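Local coordinates for amino acid adenylation domain-containing protein (PDB 6ULY), which selects an alpha-keto acid and probably activates it as an acyl adenylate for nonribosomal depsipeptide synthesis, at residues 20-25 / 84-89; 44-49 / 239-244; 59-64 / 162-167; 78-83 / 151-156. All blocks are in the same frame, centred on the assembly; numbering follows the deposited sequence.

Contact 1: residues 20-25 / 84-89; sequences DVLTEA and AFWACV
Val21 makes the first and lighter touch of helix 18-26 on the indole of Trp86. Its CG1 comes within 4.3 Å of Trp86 CH2, the far corner of the six-membered ring, and approaches it obliquely. The next residue, Leu22, carries the contact. Its CB lies 3.7 Å from Trp86 CZ3, and its CD2 is 3.8 Å from Trp86 CE3, so the benzo half of the indole rests against both the root and one branch of the leucine. The height of Leu22 CG, 4.2 Å above the indole plane and displaced toward the rim, shows that the side chain lies over a face and off its centre. With CG turned anti to the backbone N (chi1 -176°), Leu22 runs alongside the tryptophan, and the two side chains pass in opposite directions.

Trp86 bridges most of the gap, because the closest pair of CA atoms, those of Leu22 and Trp86, are still 8.2 Å apart. Phe85 CD2 stands 3.8 Å above the other face of the indole, so the ring is sandwiched between Leu22 and its own chain neighbour. No hydrogen bond crosses the contact. The polar edge of the indole is satisfied elsewhere, by NE1 bonding to His231 NE2, which probably restricts rotation of the ring. Helix 78-91 is wedged among three other helices: Leu49 and Ala53 of helix 46-62 and Leu232 of helix 224-237 also touch Trp86, while Ala84, Phe85 and Cys88 turn to strand 70-74.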
loop_
_atom_site.group_PDB
_atom_site.type_symbol
_atom_site.label_atom_id
_atom_site.label_comp_id
_atom_site.label_asym_id
_atom_site.label_seq_id
_atom_site.Cartn_x
_atom_site.Cartn_y
_atom_site.Cartn_z
ATOM N N ASP A 20 22.092 -30.713 -3.557
ATOM C CA ASP A 20 23.090 -31.349 -2.704
ATOM C C ASP A 20 22.550 -31.590 -1.299
ATOM O O ASP A 20 22.947 -32.559 -0.642
ATOM C CB ASP A 20 24.358 -30.489 -2.647
ATOM C CG ASP A 20 24.925 -30.183 -4.026
ATOM O OD1 ASP A 20 24.670 -30.959 -4.974
ATOM O OD2 ASP A 20 25.630 -29.159 -4.160
ATOM N N VAL A 21 21.648 -30.728 -0.823
ATOM C CA VAL A 21 21.031 -30.947 0.482
ATOM C C VAL A 21 20.227 -32.242 0.465
ATOM O O VAL A 21 20.344 -33.082 1.366
ATOM C CB VAL A 21 20.152 -29.741 0.871
ATOM C CG1 VAL A 21 19.335 -30.056 2.115
ATOM C CG2 VAL A 21 21.009 -28.494 1.095
ATOM N N LEU A 22 19.418 -32.427 -0.578
ATOM C CA LEU A 22 18.587 -33.621 -0.678
ATOM C C LEU A 22 19.439 -34.870 -0.856
ATOM O O LEU A 22 19.129 -35.925 -0.290
ATOM C CB LEU A 22 17.603 -33.465 -1.837
ATOM C CG LEU A 22 16.586 -34.590 -2.026
ATOM C CD1 LEU A 22 15.722 -34.748 -0.785
ATOM C CD2 LEU A 22 15.726 -34.331 -3.249
ATOM N N THR A 23 20.517 -34.770 -1.635
ATOM C CA THR A 23 21.397 -35.916 -1.841
ATOM C C THR A 23 22.002 -36.388 -0.526
ATOM O O THR A 23 21.922 -37.572 -0.180
ATOM C CB THR A 23 22.490 -35.548 -2.844
ATOM O OG1 THR A 23 21.911 -35.441 -4.149
ATOM C CG2 THR A 23 23.600 -36.595 -2.852
ATOM N N GLU A 24 22.611 -35.471 0.229
ATOM C CA GLU A 24 23.223 -35.857 1.495
ATOM C C GLU A 24 22.183 -36.323 2.505
ATOM O O GLU A 24 22.478 -37.183 3.343
ATOM C CB GLU A 24 24.024 -34.689 2.068
ATOM C CG GLU A 24 25.190 -34.232 1.188
ATOM C CD GLU A 24 26.274 -35.288 1.039
ATOM O OE1 GLU A 24 26.019 -36.328 0.396
ATOM O OE2 GLU A 24 27.384 -35.075 1.571
ATOM N N ALA A 25 20.971 -35.767 2.450
ATOM C CA ALA A 25 19.925 -36.199 3.368
ATOM C C ALA A 25 19.435 -37.598 3.020
ATOM O O ALA A 25 19.127 -38.394 3.914
ATOM C CB ALA A 25 18.762 -35.208 3.346
ATOM N N ALA A 84 6.359 -31.917 -4.147
ATOM C CA ALA A 84 6.321 -31.018 -5.294
ATOM C C ALA A 84 7.457 -30.005 -5.238
ATOM O O ALA A 84 8.027 -29.642 -6.273
ATOM C CB ALA A 84 4.970 -30.306 -5.349
ATOM N N PHE A 85 7.794 -29.532 -4.038
ATOM C CA PHE A 85 8.880 -28.570 -3.898
ATOM C C PHE A 85 10.200 -29.159 -4.373
ATOM O O PHE A 85 10.967 -28.502 -5.087
ATOM C CB PHE A 85 8.991 -28.125 -2.443
ATOM C CG PHE A 85 10.178 -27.252 -2.165
ATOM C CD1 PHE A 85 10.103 -25.880 -2.347
ATOM C CD2 PHE A 85 11.367 -27.799 -1.710
ATOM C CE1 PHE A 85 11.193 -25.073 -2.086
ATOM C CE2 PHE A 85 12.462 -26.996 -1.448
ATOM C CZ PHE A 85 12.373 -25.629 -1.638
ATOM N N TRP A 86 10.481 -30.403 -3.992
ATOM C CA TRP A 86 11.761 -30.998 -4.343
ATOM C C TRP A 86 11.798 -31.458 -5.791
ATOM O O TRP A 86 12.857 -31.397 -6.426
ATOM C CB TRP A 86 12.065 -32.139 -3.385
ATOM C CG TRP A 86 12.463 -31.626 -2.040
ATOM C CD1 TRP A 86 11.712 -31.625 -0.906
ATOM C CD2 TRP A 86 13.711 -31.013 -1.698
ATOM N NE1 TRP A 86 12.419 -31.061 0.128
ATOM C CE2 TRP A 86 13.649 -30.676 -0.333
ATOM C CE3 TRP A 86 14.877 -30.725 -2.412
ATOM C CZ2 TRP A 86 14.708 -30.066 0.332
ATOM C CZ3 TRP A 86 15.925 -30.121 -1.750
ATOM C CH2 TRP A 86 15.836 -29.799 -0.392
ATOM N N ALA A 87 10.663 -31.886 -6.344
ATOM C CA ALA A 87 10.603 -32.104 -7.784
ATOM C C ALA A 87 11.030 -30.846 -8.532
ATOM O O ALA A 87 11.822 -30.908 -9.481
ATOM C CB ALA A 87 9.193 -32.528 -8.193
ATOM N N CYS A 88 10.526 -29.686 -8.102
ATOM C CA CYS A 88 10.906 -28.427 -8.734
ATOM C C CYS A 88 12.391 -28.139 -8.548
ATOM O O CYS A 88 13.074 -27.716 -9.488
ATOM C CB CYS A 88 10.063 -27.288 -8.162
ATOM S SG CYS A 88 8.320 -27.333 -8.627
ATOM N N VAL A 89 12.905 -28.344 -7.336
ATOM C CA VAL A 89 14.341 -28.213 -7.103
ATOM C C VAL A 89 15.128 -29.089 -8.070
ATOM O O VAL A 89 16.143 -28.662 -8.630
ATOM C CB VAL A 89 14.671 -28.557 -5.639
ATOM C CG1 VAL A 89 16.177 -28.723 -5.457
ATOM C CG2 VAL A 89 14.122 -27.484 -4.711
#

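Contact 2: residues 44-49 / 239-244; sequences QSYAQL and CEQIRA. With SO4 (sulfate ion), chain F.
Tyr46 reaches from the first turn of a helix to Cys239, just before strand 240-243, and to Gln241 within it, and the turn that carries the tyrosine is fixed by a capping box. The setting is the nine-stranded mixed sheet of this adenylate-forming (ANL) enzyme, where strand 31-35 lies between strands 41-45 and 240-243. Tyr46 reaches past the start of strand 31-35 toward strand 240-243, and its buried hydroxyl is held from two directions. Tyr46 OH accepts from Gln241 NE2 at 2.9 Å along an almost straight path (N-H...O 175°), and donates to the backbone Cys239 O at 2.5 Å, very short but of uncertain exact length. Both partners sit at the phenol edge, near its plane.

Gln241 crosses the tyrosine at about a right angle, with amide and ring planes 67° apart. Its CG is tucked between the backbone N and the carbonyl carbon (chi1 61°), and the chain then extends to bring NE2 up to the hydroxyl. The amide's OE1 is bonded to His231 ND1, which pins its rotation. Cys239 contributes through its carbonyl, its side chain pointing away.

On the helix side, Ser45 OG accepts from Gln48 N at 2.8 Å. Gln48 OE1 in turn accepts from Ser45 N at 3.1 Å. Gln48 NE2 donates to O1 of a sulfate ion, probably from the crystallisation liquor, at 2.8 Å.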
loop_
_atom_site.group_PDB
_atom_site.type_symbol
_atom_site.label_atom_id
_atom_site.label_comp_id
_atom_site.label_asym_id
_atom_site.label_seq_id
_atom_site.Cartn_x
_atom_site.Cartn_y
_atom_site.Cartn_z
ATOM N N GLN A 44 7.934 -40.850 5.082
ATOM C CA GLN A 44 8.591 -40.631 3.794
ATOM C C GLN A 44 10.047 -40.305 4.103
ATOM O O GLN A 44 10.374 -39.152 4.401
ATOM C CB GLN A 44 7.925 -39.510 3.010
ATOM C CG GLN A 44 8.502 -39.280 1.615
ATOM C CD GLN A 44 8.092 -37.932 1.032
ATOM O OE1 GLN A 44 8.020 -36.937 1.748
ATOM N NE2 GLN A 44 7.816 -37.900 -0.269
ATOM N N SER A 45 10.904 -41.321 4.046
ATOM C CA SER A 45 12.319 -41.102 4.292
ATOM C C SER A 45 12.873 -40.081 3.302
ATOM O O SER A 45 12.303 -39.834 2.235
ATOM C CB SER A 45 13.096 -42.410 4.171
ATOM O OG SER A 45 13.109 -42.862 2.828
ATOM N N TYR A 46 14.012 -39.487 3.664
ATOM C CA TYR A 46 14.678 -38.587 2.728
ATOM C C TYR A 46 15.047 -39.312 1.442
ATOM O O TYR A 46 15.056 -38.701 0.365
ATOM C CB TYR A 46 15.911 -37.968 3.383
ATOM C CG TYR A 46 15.570 -36.962 4.465
ATOM C CD1 TYR A 46 14.624 -35.960 4.243
ATOM C CD2 TYR A 46 16.179 -37.020 5.710
ATOM C CE1 TYR A 46 14.305 -35.044 5.228
ATOM C CE2 TYR A 46 15.865 -36.113 6.702
ATOM C CZ TYR A 46 14.928 -35.124 6.453
ATOM O OH TYR A 46 14.608 -34.213 7.434
ATOM N N ALA A 47 15.331 -40.616 1.529
ATOM C CA ALA A 47 15.554 -41.412 0.327
ATOM C C ALA A 47 14.267 -41.562 -0.474
ATOM O O ALA A 47 14.278 -41.442 -1.704
ATOM C CB ALA A 47 16.112 -42.788 0.705
ATOM N N GLN A 48 13.149 -41.825 0.204
ATOM C CA GLN A 48 11.866 -41.889 -0.489
ATOM C C GLN A 48 11.496 -40.536 -1.083
ATOM O O GLN A 48 10.997 -40.459 -2.214
ATOM C CB GLN A 48 10.777 -42.373 0.471
ATOM C CG GLN A 48 10.875 -43.849 0.850
ATOM C CD GLN A 48 9.759 -44.284 1.777
ATOM O OE1 GLN A 48 9.821 -44.069 2.988
ATOM N NE2 GLN A 48 8.725 -44.892 1.210
ATOM N N LEU A 49 11.739 -39.453 -0.339
ATOM C CA LEU A 49 11.444 -38.122 -0.864
ATOM C C LEU A 49 12.171 -37.879 -2.180
ATOM O O LEU A 49 11.581 -37.367 -3.139
ATOM C CB LEU A 49 11.820 -37.062 0.172
ATOM C CG LEU A 49 11.718 -35.596 -0.258
ATOM C CD1 LEU A 49 10.308 -35.239 -0.722
ATOM C CD2 LEU A 49 12.150 -34.689 0.883
ATOM N N CYS A 239 18.065 -34.300 9.819
ATOM C CA CYS A 239 17.405 -34.775 11.025
ATOM C C CYS A 239 15.971 -35.201 10.721
ATOM O O CYS A 239 15.443 -34.992 9.624
ATOM C CB CYS A 239 17.423 -33.694 12.111
ATOM S SG CYS A 239 16.132 -32.420 11.972
ATOM N N GLU A 240 15.339 -35.816 11.718
ATOM C CA GLU A 240 13.965 -36.277 11.589
ATOM C C GLU A 240 13.014 -35.105 11.781
ATOM O O GLU A 240 13.155 -34.335 12.737
ATOM C CB GLU A 240 13.675 -37.364 12.626
ATOM C CG GLU A 240 12.690 -38.416 12.161
ATOM C CD GLU A 240 13.313 -39.385 11.183
ATOM O OE1 GLU A 240 14.423 -39.880 11.469
ATOM O OE2 GLU A 240 12.697 -39.645 10.127
ATOM N N GLN A 241 12.042 -34.965 10.881
ATOM C CA GLN A 241 11.081 -33.871 10.965
ATOM C C GLN A 241 9.669 -34.408 10.783
ATOM O O GLN A 241 9.408 -35.202 9.873
ATOM C CB GLN A 241 11.390 -32.770 9.932
ATOM C CG GLN A 241 11.335 -33.209 8.472
ATOM C CD GLN A 241 11.619 -32.062 7.505
ATOM O OE1 GLN A 241 10.805 -31.147 7.351
ATOM N NE2 GLN A 241 12.774 -32.108 6.847
ATOM N N ILE A 242 8.763 -33.967 11.653
ATOM C CA ILE A 242 7.361 -34.370 11.626
ATOM C C ILE A 242 6.529 -33.170 11.199
ATOM O O ILE A 242 6.639 -32.087 11.785
ATOM C CB ILE A 242 6.903 -34.907 12.993
ATOM C CG1 ILE A 242 7.599 -36.236 13.303
ATOM C CG2 ILE A 242 5.392 -35.086 13.031
ATOM C CD1 ILE A 242 8.736 -36.116 14.291
ATOM N N ARG A 243 5.690 -33.371 10.190
ATOM C CA ARG A 243 4.825 -32.332 9.651
ATOM C C ARG A 243 3.383 -32.614 10.049
ATOM O O ARG A 243 2.897 -33.739 9.886
ATOM C CB ARG A 243 4.952 -32.259 8.128
ATOM C CG ARG A 243 6.212 -31.545 7.629
ATOM C CD ARG A 243 6.220 -30.058 7.982
ATOM N NE ARG A 243 4.916 -29.428 7.784
ATOM C CZ ARG A 243 4.668 -28.132 7.958
ATOM N NH1 ARG A 243 5.637 -27.301 8.325
ATOM N NH2 ARG A 243 3.442 -27.669 7.759
ATOM N N ALA A 244 2.714 -31.596 10.583
ATOM C CA ALA A 244 1.291 -31.645 10.871
ATOM C C ALA A 244 0.574 -30.566 10.070
ATOM O O ALA A 244 1.177 -29.582 9.632
ATOM C CB ALA A 244 1.016 -31.459 12.369
HETATM S S SO4 F . 8.082 -47.025 -2.227
HETATM O O1 SO4 F . 8.710 -46.188 -1.246
HETATM O O2 SO4 F . 7.366 -46.211 -3.167
HETATM O O3 SO4 F . 9.083 -47.785 -2.919
HETATM O O4 SO4 F . 7.171 -47.921 -1.577
#

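Contact 3: residues 59-64 / 162-167; sequences GLRALG and DTAAHP
Arg61 holds the loop 162-167 through one flat guanidinium group, and the tight part of the contact is concentrated at its outer edge. Both terminal nitrogens converge on a single acceptor, Ala164 O: NH1 at 2.8 Å and NH2 at 2.9 Å from that oxygen. This end-on grip is exactly coplanar with the guanidinium, and NH2 lies nearly along the C=O axis, while NH1 comes in at a wider slant. NH1 is shared with Asp162. It forms a salt bridge with the carboxylate, 2.9 Å from Asp162 OD1, and a hydrogen bond of 3.1 Å to Asp162 OD2. The donor meets OD2 from above the carboxylate plane (52° out of it), consistent with planes that stand 60° apart. The extended chain of Arg61, straight from CG to NE, is what spans the distance from helix to loop.

The remainder is looser. Ala164 CB comes no nearer than 4.1 Å to Arg61 NH1. His166 comes no closer than its backbone N, 3.9 Å from Arg61 NH2; its side chain touches through CB alone, at 4.3 Å from that nitrogen. All four touching residues are at least partly exposed, so the charges probably work in a partly solvated setting.

The carboxylate has a second task, since Asp162 OD1 accepts from Ala164 N at 3.1 Å. Asp162 thus probably helps to orient the turn whose carbonyl Arg61 grips. Arg61 joins two backbone motifs: an Asx turn at Asp162, and at the end of helix 46-62 a Schellman motif, in which Gly64, three residues beyond Arg61, takes a positive phi (99°) and bonds through its N back to Arg61 O.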
loop_
_atom_site.group_PDB
_atom_site.type_symbol
_atom_site.label_atom_id
_atom_site.label_comp_id
_atom_site.label_asym_id
_atom_site.label_seq_id
_atom_site.Cartn_x
_atom_site.Cartn_y
_atom_site.Cartn_z
ATOM N N GLY A 59 6.301 -36.090 -14.347
ATOM C CA GLY A 59 5.047 -35.498 -14.779
ATOM C C GLY A 59 5.181 -34.028 -15.124
ATOM O O GLY A 59 4.598 -33.559 -16.104
ATOM N N LEU A 60 5.950 -33.282 -14.327
ATOM C CA LEU A 60 6.131 -31.859 -14.604
ATOM C C LEU A 60 6.797 -31.646 -15.957
ATOM O O LEU A 60 6.373 -30.783 -16.736
ATOM C CB LEU A 60 6.951 -31.206 -13.491
ATOM C CG LEU A 60 6.316 -31.225 -12.098
ATOM C CD1 LEU A 60 7.226 -30.565 -11.081
ATOM C CD2 LEU A 60 4.951 -30.553 -12.109
ATOM N N ARG A 61 7.835 -32.430 -16.262
ATOM C CA ARG A 61 8.469 -32.318 -17.571
ATOM C C ARG A 61 7.536 -32.787 -18.679
ATOM O O ARG A 61 7.611 -32.282 -19.805
ATOM C CB ARG A 61 9.779 -33.109 -17.587
ATOM C CG ARG A 61 10.927 -32.365 -16.922
ATOM C CD ARG A 61 12.179 -33.208 -16.792
ATOM N NE ARG A 61 13.313 -32.404 -16.345
ATOM C CZ ARG A 61 14.419 -32.895 -15.795
ATOM N NH1 ARG A 61 14.551 -34.201 -15.607
ATOM N NH2 ARG A 61 15.391 -32.075 -15.422
ATOM N N ALA A 62 6.641 -33.733 -18.380
ATOM C CA ALA A 62 5.646 -34.138 -19.367
ATOM C C ALA A 62 4.690 -32.999 -19.693
ATOM O O ALA A 62 4.150 -32.940 -20.804
ATOM C CB ALA A 62 4.867 -35.352 -18.864
ATOM N N LEU A 63 4.468 -32.089 -18.745
ATOM C CA LEU A 63 3.616 -30.928 -18.968
ATOM C C LEU A 63 4.360 -29.767 -19.613
ATOM O O LEU A 63 3.756 -28.712 -19.829
ATOM C CB LEU A 63 2.997 -30.479 -17.643
ATOM C CG LEU A 63 2.075 -31.522 -17.004
ATOM C CD1 LEU A 63 1.687 -31.133 -15.587
ATOM C CD2 LEU A 63 0.835 -31.727 -17.861
ATOM N N GLY A 64 5.643 -29.931 -19.924
ATOM C CA GLY A 64 6.392 -28.935 -20.655
ATOM C C GLY A 64 7.254 -28.021 -19.816
ATOM O O GLY A 64 7.864 -27.099 -20.369
ATOM N N ASP A 162 12.432 -39.705 -12.761
ATOM C CA ASP A 162 13.291 -38.962 -13.674
ATOM C C ASP A 162 14.557 -38.601 -12.905
ATOM O O ASP A 162 14.530 -37.727 -12.032
ATOM C CB ASP A 162 12.587 -37.713 -14.201
ATOM C CG ASP A 162 13.316 -37.080 -15.367
ATOM O OD1 ASP A 162 14.564 -37.139 -15.390
ATOM O OD2 ASP A 162 12.640 -36.520 -16.259
ATOM N N THR A 163 15.655 -39.286 -13.214
ATOM C CA THR A 163 16.896 -39.155 -12.460
ATOM C C THR A 163 17.818 -38.073 -13.007
ATOM O O THR A 163 18.928 -37.907 -12.489
ATOM C CB THR A 163 17.643 -40.491 -12.450
ATOM O OG1 THR A 163 18.017 -40.835 -13.790
ATOM C CG2 THR A 163 16.766 -41.594 -11.867
ATOM N N ALA A 164 17.395 -37.338 -14.032
ATOM C CA ALA A 164 18.233 -36.313 -14.653
ATOM C C ALA A 164 17.936 -34.971 -13.994
ATOM O O ALA A 164 17.078 -34.209 -14.441
ATOM C CB ALA A 164 17.990 -36.270 -16.157
ATOM N N ALA A 165 18.661 -34.675 -12.917
ATOM C CA ALA A 165 18.481 -33.418 -12.201
ATOM C C ALA A 165 19.178 -32.287 -12.944
ATOM O O ALA A 165 20.359 -32.393 -13.293
ATOM C CB ALA A 165 19.027 -33.526 -10.778
ATOM N N HIS A 166 18.447 -31.206 -13.188
ATOM C CA HIS A 166 19.036 -30.038 -13.822
ATOM C C HIS A 166 20.202 -29.528 -12.980
ATOM O O HIS A 166 20.047 -29.340 -11.766
ATOM C CB HIS A 166 17.988 -28.940 -13.986
ATOM C CG HIS A 166 18.510 -27.697 -14.635
ATOM N ND1 HIS A 166 19.086 -26.669 -13.919
ATOM C CD2 HIS A 166 18.537 -27.313 -15.933
ATOM C CE1 HIS A 166 19.447 -25.706 -14.750
ATOM N NE2 HIS A 166 19.124 -26.072 -15.977
ATOM N N PRO A 167 21.373 -29.287 -13.572
ATOM C CA PRO A 167 22.501 -28.785 -12.776
ATOM C C PRO A 167 22.253 -27.335 -12.394
ATOM O O PRO A 167 22.133 -26.466 -13.258
ATOM C CB PRO A 167 23.695 -28.935 -13.724
ATOM C CG PRO A 167 23.095 -28.747 -15.081
ATOM C CD PRO A 167 21.685 -29.297 -15.014
#

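Contact 4: residues 78-83 / 151-156; sequences NHAMVT and AAVEPM. With SO4 (sulfate ion), chain D.
The turn of helix that sets Ala80 against Val153 is bonded back at His79 O, a carbonyl oxygen that takes two donors from one residue. Thr83 OG1 donates to it at 2.8 Å and Thr83 N at 3.1 Å, and they arrive from opposite faces of the carbonyl plane. No hydrogen bond crosses to segment 151-156; the contact there is apolar. Val153 CG1 lies 4.0 Å from Ala80 CB and 3.8 Å from Ala80 O. Its chi1 of 162° places CG1 anti to the backbone N, on the side facing the helix, and with an alanine opposite, the CA atoms of Ala80 and Val153 approach to 6.0 Å.

Helix 78-91 is the connection of a beta-alpha-beta crossover between the parallel neighbours 70-74 and 94-97. Strand 150-152, from which Val153 follows, is the outermost strand of the same sheet.

Glu154 adds a peripheral touch, its OE2 lying 4.2 Å from Ala80 CB, while its OE1 accepts from Asp130 N. At the helix's N-terminal end, Asn78 N and His79 N donate to a sulfate ion, probably from the crystallisation liquor. His79 N is 2.8 Å from sulfate O3, and Ser77 OG and Arg245 NE complete the grip.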
loop_
_atom_site.group_PDB
_atom_site.type_symbol
_atom_site.label_atom_id
_atom_site.label_comp_id
_atom_site.label_asym_id
_atom_site.label_seq_id
_atom_site.Cartn_x
_atom_site.Cartn_y
_atom_site.Cartn_z
ATOM N N ASN A 78 0.713 -31.561 3.152
ATOM C CA ASN A 78 2.149 -31.401 3.352
ATOM C C ASN A 78 2.937 -32.392 2.505
ATOM O O ASN A 78 3.952 -32.032 1.898
ATOM C CB ASN A 78 2.495 -31.576 4.830
ATOM C CG ASN A 78 2.029 -30.414 5.678
ATOM O OD1 ASN A 78 2.054 -29.261 5.241
ATOM N ND2 ASN A 78 1.598 -30.708 6.899
ATOM N N HIS A 79 2.485 -33.649 2.456
ATOM C CA HIS A 79 3.193 -34.667 1.688
ATOM C C HIS A 79 3.329 -34.256 0.227
ATOM O O HIS A 79 4.424 -34.303 -0.348
ATOM C CB HIS A 79 2.464 -36.006 1.806
ATOM C CG HIS A 79 3.027 -37.081 0.930
ATOM N ND1 HIS A 79 4.033 -37.928 1.345
ATOM C CD2 HIS A 79 2.726 -37.448 -0.338
ATOM C CE1 HIS A 79 4.324 -38.773 0.371
ATOM N NE2 HIS A 79 3.546 -38.502 -0.661
ATOM N N ALA A 80 2.219 -33.853 -0.394
ATOM C CA ALA A 80 2.271 -33.469 -1.798
ATOM C C ALA A 80 3.108 -32.208 -2.005
ATOM O O ALA A 80 3.810 -32.086 -3.015
ATOM C CB ALA A 80 0.854 -33.268 -2.334
ATOM N N MET A 81 3.052 -31.260 -1.063
ATOM C CA MET A 81 3.758 -29.993 -1.249
ATOM C C MET A 81 5.262 -30.169 -1.088
ATOM O O MET A 81 6.047 -29.673 -1.907
ATOM C CB MET A 81 3.241 -28.945 -0.263
ATOM C CG MET A 81 4.045 -27.644 -0.273
ATOM S SD MET A 81 3.091 -26.222 0.300
ATOM C CE MET A 81 2.399 -26.849 1.826
ATOM N N VAL A 82 5.685 -30.847 -0.016
ATOM C CA VAL A 82 7.099 -31.164 0.169
ATOM C C VAL A 82 7.645 -31.880 -1.059
ATOM O O VAL A 82 8.729 -31.564 -1.561
ATOM C CB VAL A 82 7.294 -32.011 1.440
ATOM C CG1 VAL A 82 8.691 -32.609 1.474
ATOM C CG2 VAL A 82 7.042 -31.180 2.685
ATOM N N THR A 83 6.900 -32.868 -1.557
ATOM C CA THR A 83 7.354 -33.621 -2.722
ATOM C C THR A 83 7.392 -32.739 -3.960
ATOM O O THR A 83 8.340 -32.805 -4.752
ATOM C CB THR A 83 6.441 -34.828 -2.957
ATOM O OG1 THR A 83 6.451 -35.664 -1.797
ATOM C CG2 THR A 83 6.896 -35.639 -4.162
ATOM N N ALA A 151 -2.739 -29.169 -12.303
ATOM C CA ALA A 151 -2.319 -30.560 -12.293
ATOM C C ALA A 151 -2.104 -30.988 -10.851
ATOM O O ALA A 151 -1.536 -30.237 -10.055
ATOM C CB ALA A 151 -1.040 -30.765 -13.112
ATOM N N ALA A 152 -2.572 -32.189 -10.521
ATOM C CA ALA A 152 -2.426 -32.729 -9.180
ATOM C C ALA A 152 -1.114 -33.493 -9.057
ATOM O O ALA A 152 -0.591 -34.033 -10.036
ATOM C CB ALA A 152 -3.598 -33.649 -8.834
ATOM N N VAL A 153 -0.596 -33.542 -7.830
ATOM C CA VAL A 153 0.694 -34.172 -7.571
ATOM C C VAL A 153 0.554 -35.678 -7.365
ATOM O O VAL A 153 1.365 -36.452 -7.881
ATOM C CB VAL A 153 1.358 -33.495 -6.359
ATOM C CG1 VAL A 153 2.463 -34.369 -5.790
ATOM C CG2 VAL A 153 1.904 -32.131 -6.750
ATOM N N GLU A 154 -0.446 -36.120 -6.601
ATOM C CA GLU A 154 -0.601 -37.548 -6.320
ATOM C C GLU A 154 -0.574 -38.405 -7.580
ATOM O O GLU A 154 0.174 -39.393 -7.609
ATOM C CB GLU A 154 -1.896 -37.787 -5.531
ATOM C CG GLU A 154 -1.875 -37.246 -4.105
ATOM C CD GLU A 154 -2.359 -35.803 -4.013
ATOM O OE1 GLU A 154 -2.364 -35.107 -5.047
ATOM O OE2 GLU A 154 -2.745 -35.373 -2.904
ATOM N N PRO A 155 -1.321 -38.092 -8.638
ATOM C CA PRO A 155 -1.181 -38.863 -9.883
ATOM C C PRO A 155 0.257 -39.000 -10.365
ATOM O O PRO A 155 0.608 -40.029 -10.956
ATOM C CB PRO A 155 -2.026 -38.062 -10.882
ATOM C CG PRO A 155 -3.014 -37.326 -10.047
ATOM C CD PRO A 155 -2.305 -37.002 -8.767
ATOM N N MET A 156 1.099 -37.988 -10.136
ATOM C CA MET A 156 2.483 -38.059 -10.595
ATOM C C MET A 156 3.305 -39.029 -9.761
ATOM O O MET A 156 4.304 -39.567 -10.254
ATOM C CB MET A 156 3.121 -36.669 -10.560
ATOM C CG MET A 156 2.386 -35.628 -11.382
ATOM S SD MET A 156 3.086 -33.966 -11.269
ATOM C CE MET A 156 1.894 -33.030 -12.217
HETATM S S SO4 D . -0.505 -34.688 4.553
HETATM O O1 SO4 D . -1.234 -34.776 3.312
HETATM O O2 SO4 D . -0.651 -33.381 5.141
HETATM O O3 SO4 D . 0.886 -34.933 4.297
HETATM O O4 SO4 D . -0.978 -35.661 5.482
#

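Helix 78-91 joins contacts 1 and 4, whose centres are 14 Å apart; Ala84 CB of contact 1 packs 3.8 Å from Val153 CG2 of contact 4. Helix 46-62 links contacts 2 and 3, 22 Å apart between centres and not touching. Contact 2 meets contact 1 where Leu49 CD2 lies 3.6 Å from Trp86 CD1, and His231 bonds both Trp86 and Gln241. Toward contact 4, Gln44 NE2 is 3.0 Å from Thr83 OG1. Contacts 3 and 4 meet at Leu63 CD1 and Ala151 CB, 3.7 Å apart. The keto acyl adenylate pocket draws its residues from between 223 and 453, so contacts 1, 3 and 4 contribute none.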